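Local atomic coordinates of peptide ABC transporter permease (Staphylococcus hominis, PDB entry 6EXS), a protein that probably imports peptides, among them the dipeptide-conjugated thioalcohol precursors of body odour, as a POT-family member of the major facilitator superfamily. Residues F23-F26 / W27-S31; Y33-R36 / A37-F41; F112-F115 / S116-F120; H171-I175 / R176-G180; Y312-R316 / S317-L321. All coordinates share one frame; numbering follows the deposited sequence.

Contact 1: residues F23-F26 / W27-S31; sequences FVEF and WERFS
Phe23, Phe26, Trp27 and Phe30 make an aromatic cluster on one side of helix 16-44. Phe26 presents a ring edge to the face of Trp27, the planes at 88° and CD2 of Phe26 3.6 Å from CE2 of Trp27. Phe23 meets the indole obliquely one turn earlier: its CE1 lies 3.5 Å from Trp27 CD1. Phe26 lies alongside Phe30 and points the same way, its chi1 of 172° carrying CG away from the backbone N; the rings touch obliquely at Phe26 CZ and Phe30 CD2. Trp195 of helix 178-204 stacks on Phe23.

The charged groups lie on another side of the helix. Arg29 and Glu28 form a salt bridge, gripped side-on by two nitrogens: NH2 reaches OE1 of Glu28 at 3.0 Å, nearly straight at 170° and on the syn lone pair, while NE reaches Glu28 OE2 at 2.8 Å from a more tilted approach. Glu25 runs beside Arg29, with its OE1 3.6 Å from Arg29 CG and well out of the guanidinium plane, so no N-H is aimed at the oxygen and any attraction would be through charge alone. One water donates to both acids, at 2.7 Å from Glu25 OE2 and the same from Glu28 OE2, and so bridges the two acid groups.

Backbone bonds carry the helix through, the straightest running from Arg29 N to Glu25 O. The two glutamates and the arginine, spaced along one helical turn, fit the ExxER signature of the first transmembrane helix of POT transporters, a motif linked in this family to proton coupling.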
# COMPACT_ATOMS: atom_id res chain seq x y z
N PHE A 23 17.32 5.41 -5.66
CA PHE A 23 17.78 6.10 -4.44
C PHE A 23 16.66 6.96 -3.85
O PHE A 23 16.49 6.96 -2.63
CB PHE A 23 19.01 6.98 -4.76
CG PHE A 23 19.75 7.59 -3.59
CD1 PHE A 23 19.29 8.75 -2.97
CD2 PHE A 23 20.96 7.06 -3.16
CE1 PHE A 23 20.02 9.36 -1.94
CE2 PHE A 23 21.69 7.67 -2.13
CZ PHE A 23 21.21 8.81 -1.53
N VAL A 24 15.91 7.68 -4.70
CA VAL A 24 14.78 8.53 -4.31
C VAL A 24 13.66 7.67 -3.70
O VAL A 24 13.21 7.97 -2.59
CB VAL A 24 14.29 9.42 -5.49
CG1 VAL A 24 12.98 10.11 -5.16
CG2 VAL A 24 15.35 10.43 -5.89
N GLU A 25 13.24 6.60 -4.41
CA GLU A 25 12.19 5.69 -3.92
C GLU A 25 12.61 4.99 -2.63
O GLU A 25 11.81 4.91 -1.70
CB GLU A 25 11.78 4.68 -5.01
CG GLU A 25 10.62 3.77 -4.64
CD GLU A 25 9.22 4.36 -4.62
OE1 GLU A 25 8.26 3.57 -4.51
OE2 GLU A 25 9.08 5.60 -4.76
N PHE A 26 13.86 4.50 -2.56
CA PHE A 26 14.36 3.85 -1.34
C PHE A 26 14.08 4.68 -0.08
O PHE A 26 13.56 4.14 0.88
CB PHE A 26 15.87 3.52 -1.42
CG PHE A 26 16.43 3.05 -0.10
CD1 PHE A 26 16.29 1.72 0.29
CD2 PHE A 26 17.05 3.93 0.78
CE1 PHE A 26 16.78 1.28 1.53
CE2 PHE A 26 17.53 3.49 2.02
CZ PHE A 26 17.38 2.17 2.39
N TRP A 27 14.47 5.98 -0.10
CA TRP A 27 14.37 6.92 1.01
C TRP A 27 12.95 7.37 1.33
O TRP A 27 12.66 7.64 2.50
CB TRP A 27 15.31 8.11 0.80
CG TRP A 27 16.75 7.74 1.02
CD1 TRP A 27 17.72 7.63 0.07
CD2 TRP A 27 17.34 7.28 2.25
NE1 TRP A 27 18.89 7.18 0.63
CE2 TRP A 27 18.68 6.96 1.97
CE3 TRP A 27 16.88 7.16 3.57
CZ2 TRP A 27 19.57 6.51 2.96
CZ3 TRP A 27 17.75 6.72 4.56
CH2 TRP A 27 19.08 6.40 4.25
N GLU A 28 12.05 7.39 0.33
CA GLU A 28 10.65 7.71 0.56
C GLU A 28 9.97 6.49 1.20
O GLU A 28 9.16 6.66 2.11
CB GLU A 28 9.93 8.11 -0.75
CG GLU A 28 8.53 8.67 -0.52
CD GLU A 28 7.42 7.65 -0.39
OE1 GLU A 28 6.53 7.83 0.47
OE2 GLU A 28 7.45 6.65 -1.14
N ARG A 29 10.28 5.27 0.72
CA ARG A 29 9.73 4.04 1.27
C ARG A 29 10.30 3.72 2.66
O ARG A 29 9.55 3.25 3.52
CB ARG A 29 9.87 2.87 0.28
CG ARG A 29 9.11 3.06 -1.04
CD ARG A 29 7.61 2.83 -0.94
NE ARG A 29 6.93 4.02 -0.43
CZ ARG A 29 5.68 4.07 -0.01
NH1 ARG A 29 4.92 2.98 -0.03
NH2 ARG A 29 5.17 5.21 0.43
N PHE A 30 11.62 4.01 2.89
CA PHE A 30 12.31 3.87 4.17
C PHE A 30 11.58 4.74 5.20
O PHE A 30 11.17 4.24 6.26
CB PHE A 30 13.78 4.36 4.03
CG PHE A 30 14.57 4.41 5.32
CD1 PHE A 30 14.52 5.54 6.14
CD2 PHE A 30 15.37 3.35 5.71
CE1 PHE A 30 15.23 5.58 7.35
CE2 PHE A 30 16.09 3.40 6.91
CZ PHE A 30 16.01 4.51 7.73
N SER A 31 11.42 6.03 4.89
CA SER A 31 10.78 6.98 5.78
C SER A 31 9.27 6.72 5.92
O SER A 31 8.76 6.90 7.03
CB SER A 31 11.10 8.41 5.36
OG SER A 31 10.70 8.67 4.02
O HOH W 1 7.00 6.93 -3.78

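Contact 2: residues Y33-R36 / A37-F41; sequences YGMR and AMLIF. With C3H (2-[[(2~{R})-2-azanyl-3-[(3~{S})-3-methyl-1-oxidanyl-hexan-3-yl]sulfanyl-propanoyl]amino]ethanoic acid), chain O.
Met35 and Leu39 lie side by side one helical turn apart and point the same way, SD of Met35 4.2 Å from CD2 of Leu39. Beneath them the Leu39 N-H bonds to Met35 O at 2.8 Å. Both side chains turn toward helices 56-72 and 178-204, where Tyr66 and Phe182 receive them.

Tyr33 and Ala37 belong to a different side of the same helix. The methyl CB of Ala37 comes to 3.3 Å from Tyr33 O, the carbonyl that also takes the Ala37 N-H. The Tyr33 ring itself turns off toward the substrate: with CG anti to its own carbonyl carbon (chi1 -75°), it offers one face to the bound conjugate, whose peptide nitrogen N1 lies over the ring near its rim, 3.8 Å from Tyr33 CZ. Its hydroxyl OH comes to 2.8 Å from oxygen O2 of the ligand's carboxyl group.

Arg36 is modelled in two conformers, so its placement is less certain. In one of them its guanidinium lies with a face against CD1 of Tyr33, while the tyrosine receives NH1 at its ring edge; the in-plane edge of the guanidinium then faces the ligand, NH2 being 3.4 Å from C7, the carbon next to the sulfur. Met38 instead sends its thioether away from the pocket toward helices 147-174 and 178-204.

Ligand bonds from Phe335 O, Gln336 O and Asn339 N close the site from the other half of the chain. This is the wall of the central peptide-binding pocket of a POT transporter, lined here by the helix that carries Tyr33.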
# COMPACT_ATOMS: atom_id res chain seq x y z
N TYR A 33 7.62 3.62 5.64
CA TYR A 33 7.44 2.41 6.42
C TYR A 33 8.00 2.52 7.83
O TYR A 33 7.47 1.88 8.73
CB TYR A 33 7.94 1.16 5.68
CG TYR A 33 6.99 0.76 4.58
CD1 TYR A 33 5.70 0.31 4.87
CD2 TYR A 33 7.34 0.89 3.24
CE1 TYR A 33 4.80 -0.01 3.86
CE2 TYR A 33 6.44 0.58 2.22
CZ TYR A 33 5.16 0.15 2.53
OH TYR A 33 4.28 -0.19 1.55
N GLY A 34 8.98 3.39 8.02
CA GLY A 34 9.57 3.65 9.33
C GLY A 34 8.62 4.40 10.22
O GLY A 34 8.41 4.03 11.38
N MET A 35 8.01 5.47 9.67
CA MET A 35 6.99 6.30 10.32
C MET A 35 5.77 5.39 10.65
O MET A 35 5.25 5.47 11.76
CB MET A 35 6.61 7.46 9.37
CG MET A 35 5.43 8.31 9.81
SD MET A 35 3.82 7.58 9.46
CE MET A 35 3.87 7.41 7.57
N ARG A 36 5.35 4.55 9.66
CA ARG A 36 4.24 3.60 9.74
C ARG A 36 4.42 2.58 10.88
O ARG A 36 3.49 2.31 11.64
CB ARG A 36 4.07 2.85 8.41
CG ARG A 36 2.76 3.12 7.69
CD ARG A 36 1.77 2.00 7.96
NE ARG A 36 1.62 1.09 6.82
CZ ARG A 36 2.26 -0.07 6.68
NH1 ARG A 36 3.14 -0.47 7.59
NH2 ARG A 36 2.02 -0.83 5.63
N ALA A 37 5.64 2.00 10.99
CA ALA A 37 6.00 1.01 12.01
C ALA A 37 5.87 1.57 13.43
O ALA A 37 5.50 0.84 14.34
CB ALA A 37 7.42 0.52 11.79
N MET A 38 6.16 2.88 13.60
CA MET A 38 6.11 3.63 14.85
C MET A 38 4.73 4.19 15.15
O MET A 38 4.36 4.27 16.32
CB MET A 38 7.08 4.82 14.80
CG MET A 38 8.54 4.44 14.74
SD MET A 38 9.58 5.91 14.96
CE MET A 38 9.72 5.94 16.69
N LEU A 39 3.99 4.64 14.11
CA LEU A 39 2.69 5.30 14.24
C LEU A 39 1.68 4.56 15.11
O LEU A 39 1.06 5.20 15.96
CB LEU A 39 2.07 5.67 12.88
CG LEU A 39 1.07 6.84 12.90
CD1 LEU A 39 1.78 8.18 13.12
CD2 LEU A 39 0.28 6.90 11.60
N ILE A 40 1.52 3.23 14.94
CA ILE A 40 0.55 2.45 15.71
C ILE A 40 0.84 2.52 17.22
O ILE A 40 -0.07 2.80 17.99
CB ILE A 40 0.36 0.98 15.19
CG1 ILE A 40 -0.76 0.22 15.96
CG2 ILE A 40 1.68 0.17 15.12
CD1 ILE A 40 -2.20 0.72 15.79
N PHE A 41 2.11 2.34 17.63
CA PHE A 41 2.52 2.39 19.04
C PHE A 41 2.46 3.80 19.59
O PHE A 41 1.93 3.99 20.69
CB PHE A 41 3.89 1.75 19.24
CG PHE A 41 3.93 0.37 18.64
CD1 PHE A 41 3.15 -0.65 19.16
CD2 PHE A 41 4.68 0.12 17.49
CE1 PHE A 41 3.14 -1.91 18.56
CE2 PHE A 41 4.68 -1.14 16.91
CZ PHE A 41 3.89 -2.14 17.43
O2 C3H O . 5.64 -2.32 0.43
C11 C3H O . 6.02 -3.43 0.49
O3 C3H O . 5.98 -4.25 -0.51
C10 C3H O . 6.55 -4.10 1.72
N1 C3H O . 6.00 -3.56 2.94
C9 C3H O . 4.85 -4.00 3.44
O1 C3H O . 3.84 -4.11 2.77
C8 C3H O . 4.81 -4.39 4.88
N C3H O . 5.98 -3.85 5.56
C7 C3H O . 3.56 -3.83 5.56
S C3H O . 2.18 -4.97 5.85
C3 C3H O . 2.62 -6.29 7.10
C4 C3H O . 2.81 -5.58 8.41
C5 C3H O . 3.86 -7.03 6.56
C6 C3H O . 4.54 -8.00 7.50
O C3H O . 5.85 -7.64 7.77
C2 C3H O . 1.50 -7.31 7.23
C1 C3H O . 1.86 -8.74 6.83
C C3H O . 0.70 -9.67 7.01

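Contact 3: residues F112-F115 / S116-F120. With OLC ((2R)-2,3-dihydroxypropyl (9Z)-octadec-9-enoate), chain E; OLC ((2R)-2,3-dihydroxypropyl (9Z)-octadec-9-enoate), chain N.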
# COMPACT_ATOMS: atom_id res chain seq x y z
N PHE A 112 -3.05 17.48 16.53
CA PHE A 112 -2.96 18.32 15.35
C PHE A 112 -1.81 17.82 14.46
O PHE A 112 -2.01 17.67 13.26
CB PHE A 112 -2.77 19.82 15.70
CG PHE A 112 -2.54 20.69 14.48
CD1 PHE A 112 -3.61 21.21 13.76
CD2 PHE A 112 -1.25 20.96 14.03
CE1 PHE A 112 -3.40 21.99 12.61
CE2 PHE A 112 -1.04 21.74 12.88
CZ PHE A 112 -2.11 22.25 12.19
N GLY A 113 -0.64 17.57 15.08
CA GLY A 113 0.56 17.06 14.41
C GLY A 113 0.35 15.73 13.73
O GLY A 113 0.96 15.47 12.70
N LEU A 114 -0.53 14.88 14.30
CA LEU A 114 -0.87 13.57 13.75
C LEU A 114 -1.78 13.71 12.53
O LEU A 114 -1.45 13.17 11.47
CB LEU A 114 -1.49 12.65 14.82
CG LEU A 114 -2.24 11.39 14.35
CD1 LEU A 114 -1.31 10.32 13.86
CD2 LEU A 114 -3.12 10.84 15.44
N PHE A 115 -2.92 14.42 12.67
CA PHE A 115 -3.85 14.56 11.53
C PHE A 115 -3.29 15.45 10.39
O PHE A 115 -3.54 15.13 9.23
CB PHE A 115 -5.26 14.97 11.99
CG PHE A 115 -5.94 13.87 12.78
CD1 PHE A 115 -6.46 12.74 12.15
CD2 PHE A 115 -6.02 13.94 14.17
CE1 PHE A 115 -7.06 11.71 12.89
CE2 PHE A 115 -6.62 12.91 14.91
CZ PHE A 115 -7.13 11.80 14.27
N SER A 116 -2.50 16.50 10.71
CA SER A 116 -1.87 17.34 9.68
C SER A 116 -0.81 16.57 8.90
O SER A 116 -0.69 16.73 7.69
CB SER A 116 -1.28 18.61 10.29
OG SER A 116 -0.29 18.28 11.24
N SER A 117 -0.07 15.67 9.59
CA SER A 117 0.94 14.78 9.00
C SER A 117 0.25 13.84 8.00
O SER A 117 0.73 13.68 6.87
CB SER A 117 1.60 13.95 10.09
OG SER A 117 2.42 12.92 9.58
N MET A 118 -0.87 13.22 8.41
CA MET A 118 -1.67 12.31 7.59
C MET A 118 -2.14 13.00 6.32
O MET A 118 -1.95 12.45 5.25
CB MET A 118 -2.85 11.74 8.38
CG MET A 118 -2.48 10.51 9.20
SD MET A 118 -3.73 9.97 10.38
CE MET A 118 -5.23 9.78 9.28
N PHE A 119 -2.65 14.24 6.45
CA PHE A 119 -3.12 15.10 5.37
C PHE A 119 -2.04 15.33 4.29
O PHE A 119 -2.30 15.09 3.11
CB PHE A 119 -3.66 16.44 5.94
CG PHE A 119 -3.95 17.52 4.93
CD1 PHE A 119 -5.13 17.51 4.19
CD2 PHE A 119 -3.05 18.56 4.72
CE1 PHE A 119 -5.40 18.51 3.26
CE2 PHE A 119 -3.32 19.56 3.78
CZ PHE A 119 -4.49 19.53 3.05
N PHE A 120 -0.83 15.77 4.70
CA PHE A 120 0.29 16.04 3.79
C PHE A 120 0.85 14.76 3.15
O PHE A 120 1.20 14.78 1.97
CB PHE A 120 1.39 16.85 4.51
CG PHE A 120 1.07 18.32 4.72
CD1 PHE A 120 1.03 19.20 3.65
CD2 PHE A 120 0.86 18.82 6.00
CE1 PHE A 120 0.74 20.56 3.85
CE2 PHE A 120 0.56 20.17 6.20
CZ PHE A 120 0.51 21.03 5.12
C10 OLC E . -2.79 22.03 7.47
C9 OLC E . -3.78 21.19 7.20
C11 OLC E . -1.75 21.89 8.55
C8 OLC E . -4.09 19.90 7.91
C24 OLC E . -8.21 18.44 18.38
C12 OLC E . -0.68 22.98 8.54
C7 OLC E . -5.50 19.83 8.47
C13 OLC E . 0.46 22.72 9.51
C6 OLC E . -5.70 18.75 9.53
C5 OLC E . -5.31 19.17 10.94
C4 OLC E . -6.43 19.86 11.73
C3 OLC E . -7.35 18.91 12.48
C2 OLC E . -6.88 18.61 13.90
C21 OLC E . -7.91 16.50 16.77
C1 OLC E . -7.74 17.62 14.65
C22 OLC E . -8.77 17.15 17.84
O19 OLC E . -8.66 17.00 14.19
O25 OLC E . -7.07 18.21 19.22
O23 OLC E . -10.09 17.36 17.33
O20 OLC E . -7.33 17.52 15.93
C24 OLC N . -9.10 10.99 17.74
C5 OLC N . -9.79 15.86 10.40
C4 OLC N . -10.02 14.51 11.06
C3 OLC N . -10.40 14.61 12.53
C2 OLC N . -10.62 13.26 13.20
C21 OLC N . -11.10 12.12 16.70
C1 OLC N . -10.96 13.37 14.66
C22 OLC N . -9.93 12.25 17.64
O19 OLC N . -11.46 14.34 15.18
O25 OLC N . -9.74 10.03 18.56
O23 OLC N . -9.10 13.36 17.27
O20 OLC N . -10.64 12.25 15.33
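Ser116 hydrogen-bonds back to Phe112 in a one-turn contact within helix 110-137, close to its start and on a surface covered by lipid. Two donors of the serine share Phe112 O. The amide N bonds at 2.8 Å and nearly straight, at 161°, and the hydroxyl OG adds a second bond at 2.7 Å from a direction tilted out of the carbonyl plane. The hydroxyl can fold back this way because chi1 of 60° sets OG between the backbone N and the carbonyl carbon. It keeps this polar group within the helix, and leaves CB of Ser116 to lie over one face of the Phe112 ring.

The remaining outward side chains are aromatic and hold monoolein. One lipid tail runs past Phe112, Ser116, Phe119 and Phe120: its C11 lies 3.7 Å from Phe112 CZ and equally close to Ser116 CB, and its C8 is 3.6 Å from CD2 of Phe119. CD2 of Phe119 in turn sits over the centre of the Phe120 ring. A second monoolein puts C2 of its acyl chain over one face of Phe115, 3.8 Å above the plane, while Leu114 CD2 covers the opposite face.

Met118 makes an oblique Met-aromatic contact with Phe115, its SD 5.1 Å from the ring centroid. The same sulfur touches CD1 of Leu114.

Inward, Ser117 OG bonds to Gly101 O of helix 74-106, Met118 packs on Ile62 and Tyr66 of helix 56-72, and Leu114 meets Leu39 and Met43 of helix 16-44, so the helix is lipid-clad outside and wedged among three helices inside.

Contact 4: residues H171-I175 / R176-G180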
# COMPACT_ATOMS: atom_id res chain seq x y z
N HIS A 171 14.82 1.20 18.11
CA HIS A 171 15.51 1.89 19.20
C HIS A 171 14.69 3.07 19.74
O HIS A 171 14.56 3.21 20.95
CB HIS A 171 16.91 2.36 18.78
CG HIS A 171 17.55 3.30 19.76
ND1 HIS A 171 17.96 2.86 21.02
CD2 HIS A 171 17.79 4.63 19.66
CE1 HIS A 171 18.44 3.93 21.64
NE2 HIS A 171 18.36 5.02 20.86
N PHE A 172 14.15 3.92 18.83
CA PHE A 172 13.37 5.10 19.19
C PHE A 172 12.06 4.76 19.89
O PHE A 172 11.65 5.50 20.78
CB PHE A 172 13.15 6.01 17.99
CG PHE A 172 14.41 6.66 17.49
CD1 PHE A 172 15.23 6.01 16.57
CD2 PHE A 172 14.77 7.93 17.91
CE1 PHE A 172 16.40 6.61 16.10
CE2 PHE A 172 15.92 8.55 17.42
CZ PHE A 172 16.73 7.88 16.51
N VAL A 173 11.44 3.62 19.53
CA VAL A 173 10.23 3.09 20.18
C VAL A 173 10.65 2.61 21.58
O VAL A 173 9.97 2.94 22.56
CB VAL A 173 9.53 1.97 19.37
CG1 VAL A 173 8.19 1.59 19.99
CG2 VAL A 173 9.35 2.37 17.91
N ASP A 174 11.79 1.87 21.69
CA ASP A 174 12.32 1.37 22.96
C ASP A 174 12.59 2.49 23.99
O ASP A 174 12.16 2.36 25.13
CB ASP A 174 13.60 0.53 22.74
CG ASP A 174 13.36 -0.85 22.15
OD1 ASP A 174 12.22 -1.35 22.23
OD2 ASP A 174 14.34 -1.46 21.66
N ILE A 175 13.26 3.59 23.59
CA ILE A 175 13.56 4.73 24.47
C ILE A 175 12.40 5.74 24.52
O ILE A 175 12.50 6.74 25.23
CB ILE A 175 14.93 5.42 24.15
CG1 ILE A 175 14.94 6.09 22.74
CG2 ILE A 175 16.10 4.45 24.34
CD1 ILE A 175 16.04 7.11 22.50
N ARG A 176 11.29 5.46 23.79
CA ARG A 176 10.06 6.28 23.73
C ARG A 176 10.32 7.71 23.15
O ARG A 176 9.63 8.67 23.50
CB ARG A 176 9.32 6.33 25.10
CG ARG A 176 9.03 4.97 25.74
CD ARG A 176 7.92 4.21 25.04
NE ARG A 176 7.52 3.00 25.77
CZ ARG A 176 7.74 1.75 25.36
NH1 ARG A 176 7.33 0.73 26.09
NH2 ARG A 176 8.35 1.52 24.20
N ASN A 177 11.29 7.82 22.23
CA ASN A 177 11.62 9.07 21.55
C ASN A 177 10.97 9.02 20.18
O ASN A 177 11.62 8.75 19.18
CB ASN A 177 13.15 9.24 21.47
CG ASN A 177 13.64 10.57 20.93
OD1 ASN A 177 14.81 10.72 20.60
ND2 ASN A 177 12.78 11.57 20.82
N PHE A 178 9.65 9.23 20.15
CA PHE A 178 8.88 9.19 18.91
C PHE A 178 9.22 10.36 18.01
O PHE A 178 9.57 10.13 16.85
CB PHE A 178 7.37 9.06 19.19
CG PHE A 178 6.99 7.76 19.87
CD1 PHE A 178 6.97 6.56 19.16
CD2 PHE A 178 6.66 7.73 21.22
CE1 PHE A 178 6.63 5.36 19.79
CE2 PHE A 178 6.32 6.52 21.85
CZ PHE A 178 6.31 5.35 21.13
N HIS A 179 9.24 11.60 18.57
CA HIS A 179 9.60 12.81 17.83
C HIS A 179 10.99 12.71 17.16
O HIS A 179 11.16 13.20 16.04
CB HIS A 179 9.49 14.06 18.69
CG HIS A 179 8.10 14.37 19.13
ND1 HIS A 179 7.01 14.18 18.28
CD2 HIS A 179 7.65 14.86 20.30
CE1 HIS A 179 5.95 14.54 18.98
NE2 HIS A 179 6.29 14.97 20.19
N GLY A 180 11.94 12.05 17.84
CA GLY A 180 13.29 11.81 17.35
C GLY A 180 13.31 10.81 16.21
O GLY A 180 14.09 10.97 15.27
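Phe172 O takes the Asn177 N-H at 2.8 Å, and Arg176 N bonds to Val173 O at 3.1 Å. Together with the positive phi of Arg176 (63°), these two bonds back into the last turn form a Schellman motif that ends helix 147-174. The chain then turns sharply, with Asn177 at the N-cap position of helix 178-204.

Among the side chains Arg176 does most. Its chain bends at chi2 and curls back so that NH2 donates to Val173 O at 2.7 Å, with the oxygen in the guanidinium plane. The amide N and NH2 approach this carbonyl from opposite faces of its plane. NE of Arg176 bonds Gln49 OE1.

Phe172 turns its ring edge to Asn177 O, CD2 at 3.5 Å, and meets Gly180 C of the new helix obliquely, CD2 at 3.6 Å. Val173 CG1 crosses to CE1 of Phe178 at 4.1 Å, and Ile175 CD1 lies alongside CB of Asn177. Asp174 points off to a salt bridge with Arg329 and a hydrogen bond with Gln170.

The chemistry is that of a helix end closed by its own chain: a carbonyl of the last turn, Val173 O, is held by two donors, and a positive guanidinium sits against the C-terminal end of the helix, where it would probably be favoured by the negative end of the helix dipole.

Contact 5: residues Y312-R316 / S317-L321; sequences YGLER and SDMQL
Gly313 O in the last turn of helix 309-316 receives the N-H of Ser317, the residue at which the chain leaves helical geometry and heads for strand 320-323. The Ser317 amide N is 2.9 Å away. The hydroxyl of the same residue also donates to this oxygen, OG to O at 2.7 Å, and the two donors come from opposite faces of the carbonyl plane.

Met319 folds back over the same place. Bent at chi2 and chi3, its chain brings SD to 3.4 Å from Gly313 O, while CG rests against CD1 of Leu314 at 4.4 Å. The glycine presents only backbone to the sulfur.

Beyond the helix two side-chain turns follow in succession. Ser317 OG accepts from the Met319 N-H at 3.2 Å, an ST turn, so this one hydroxyl both gives to the helix end and receives from the exit. Asp318 OD1 accepts from the Gln320 N-H at 3.1 Å, an Asx turn whose donor approaches from above the carboxylate plane. Met319 itself has positive phi (51°), and the chain comes out into the small antiparallel hairpin of strands 320-323 and 326-329. Asp318 OD1 is also held by Val396 N at the start of helix 396-418.

At the far side of the helix Tyr312 CE1 stands 3.6 Å above the guanidinium plane of Arg316, over its centre, and NH2 of Arg316 lies at the edge of the tyrosine ring, in its plane; Arg316 CB is over one ring face. Phe464 of helix 460-479 meets Tyr312 edge-to-face.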
# COMPACT_ATOMS: atom_id res chain seq x y z
N TYR A 312 -1.35 -7.96 18.88
CA TYR A 312 -1.66 -9.29 19.41
C TYR A 312 -0.37 -9.99 19.84
O TYR A 312 -0.33 -10.59 20.90
CB TYR A 312 -2.42 -10.15 18.39
CG TYR A 312 -2.89 -11.49 18.92
CD1 TYR A 312 -3.92 -11.57 19.86
CD2 TYR A 312 -2.32 -12.68 18.47
CE1 TYR A 312 -4.38 -12.80 20.33
CE2 TYR A 312 -2.76 -13.91 18.95
CZ TYR A 312 -3.79 -13.97 19.87
OH TYR A 312 -4.23 -15.19 20.33
N GLY A 313 0.68 -9.87 19.03
CA GLY A 313 1.99 -10.43 19.34
C GLY A 313 2.59 -9.77 20.57
O GLY A 313 3.04 -10.47 21.48
N LEU A 314 2.56 -8.42 20.62
CA LEU A 314 3.07 -7.62 21.74
C LEU A 314 2.35 -7.92 23.06
O LEU A 314 2.99 -8.02 24.11
CB LEU A 314 2.97 -6.11 21.38
CG LEU A 314 3.46 -5.07 22.41
CD1 LEU A 314 4.93 -5.25 22.76
CD2 LEU A 314 3.28 -3.68 21.88
N GLU A 315 1.02 -8.11 22.99
CA GLU A 315 0.18 -8.34 24.16
C GLU A 315 0.01 -9.80 24.58
O GLU A 315 -0.22 -10.05 25.76
CB GLU A 315 -1.19 -7.69 23.96
CG GLU A 315 -1.16 -6.18 23.95
CD GLU A 315 -2.49 -5.52 23.66
OE1 GLU A 315 -3.47 -6.24 23.37
OE2 GLU A 315 -2.53 -4.27 23.69
N ARG A 316 0.06 -10.75 23.64
CA ARG A 316 -0.18 -12.16 23.97
C ARG A 316 1.04 -13.08 23.86
O ARG A 316 1.07 -14.13 24.50
CB ARG A 316 -1.37 -12.71 23.16
CG ARG A 316 -2.66 -11.91 23.37
CD ARG A 316 -3.50 -12.38 24.56
NE ARG A 316 -4.62 -13.23 24.14
CZ ARG A 316 -5.78 -12.78 23.65
NH1 ARG A 316 -5.99 -11.48 23.51
NH2 ARG A 316 -6.73 -13.64 23.30
N SER A 317 2.06 -12.68 23.11
CA SER A 317 3.25 -13.52 22.99
C SER A 317 4.36 -13.08 23.94
O SER A 317 4.29 -11.98 24.51
CB SER A 317 3.73 -13.61 21.54
OG SER A 317 4.70 -12.61 21.28
N ASP A 318 5.39 -13.93 24.11
CA ASP A 318 6.53 -13.66 24.99
C ASP A 318 7.53 -12.66 24.38
O ASP A 318 8.49 -12.26 25.06
CB ASP A 318 7.22 -14.97 25.43
CG ASP A 318 7.78 -15.88 24.35
OD1 ASP A 318 7.85 -15.46 23.16
OD2 ASP A 318 8.19 -17.01 24.68
N MET A 319 7.29 -12.26 23.09
CA MET A 319 8.13 -11.35 22.29
C MET A 319 9.59 -11.80 22.30
O MET A 319 10.51 -10.97 22.28
CB MET A 319 7.96 -9.88 22.73
CG MET A 319 6.60 -9.28 22.39
SD MET A 319 6.13 -9.39 20.64
CE MET A 319 7.18 -8.21 19.94
N GLN A 320 9.79 -13.12 22.36
CA GLN A 320 11.11 -13.74 22.48
C GLN A 320 11.36 -14.76 21.35
O GLN A 320 10.86 -15.88 21.41
CB GLN A 320 11.23 -14.37 23.90
CG GLN A 320 12.61 -14.87 24.29
CD GLN A 320 13.65 -13.79 24.53
OE1 GLN A 320 13.33 -12.64 24.84
NE2 GLN A 320 14.92 -14.16 24.41
N LEU A 321 12.09 -14.34 20.32
CA LEU A 321 12.44 -15.23 19.19
C LEU A 321 13.29 -16.38 19.75
O LEU A 321 14.17 -16.13 20.58
CB LEU A 321 13.19 -14.44 18.12
CG LEU A 321 13.59 -15.14 16.82
CD1 LEU A 321 12.37 -15.64 16.04
CD2 LEU A 321 14.37 -14.19 15.93

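In the fold
Contacts 1 and 2 follow one another on helix 16-44, their centres 15 Å apart, so the charged ExxER cluster and the ligand pocket share one helix. Contact 2 reaches the other three: Leu39 packs on Leu114 of contact 3, Met38 sets its CE among Phe172, Val173 and Phe178 of contact 4, and Phe41 meets Leu314 of contact 5. Contacts 3 and 4 come next along the chain, on helices 110-137 and 147-174, the latter turning into helix 178-204. Contact 5, far later, spans the end of helix 309-316 and the start of strand 320-323, its centre about 30 Å from that of contact 1. Helix 16-44 thus links the lipid-facing surface, the inter-helix turn and the later hairpin region.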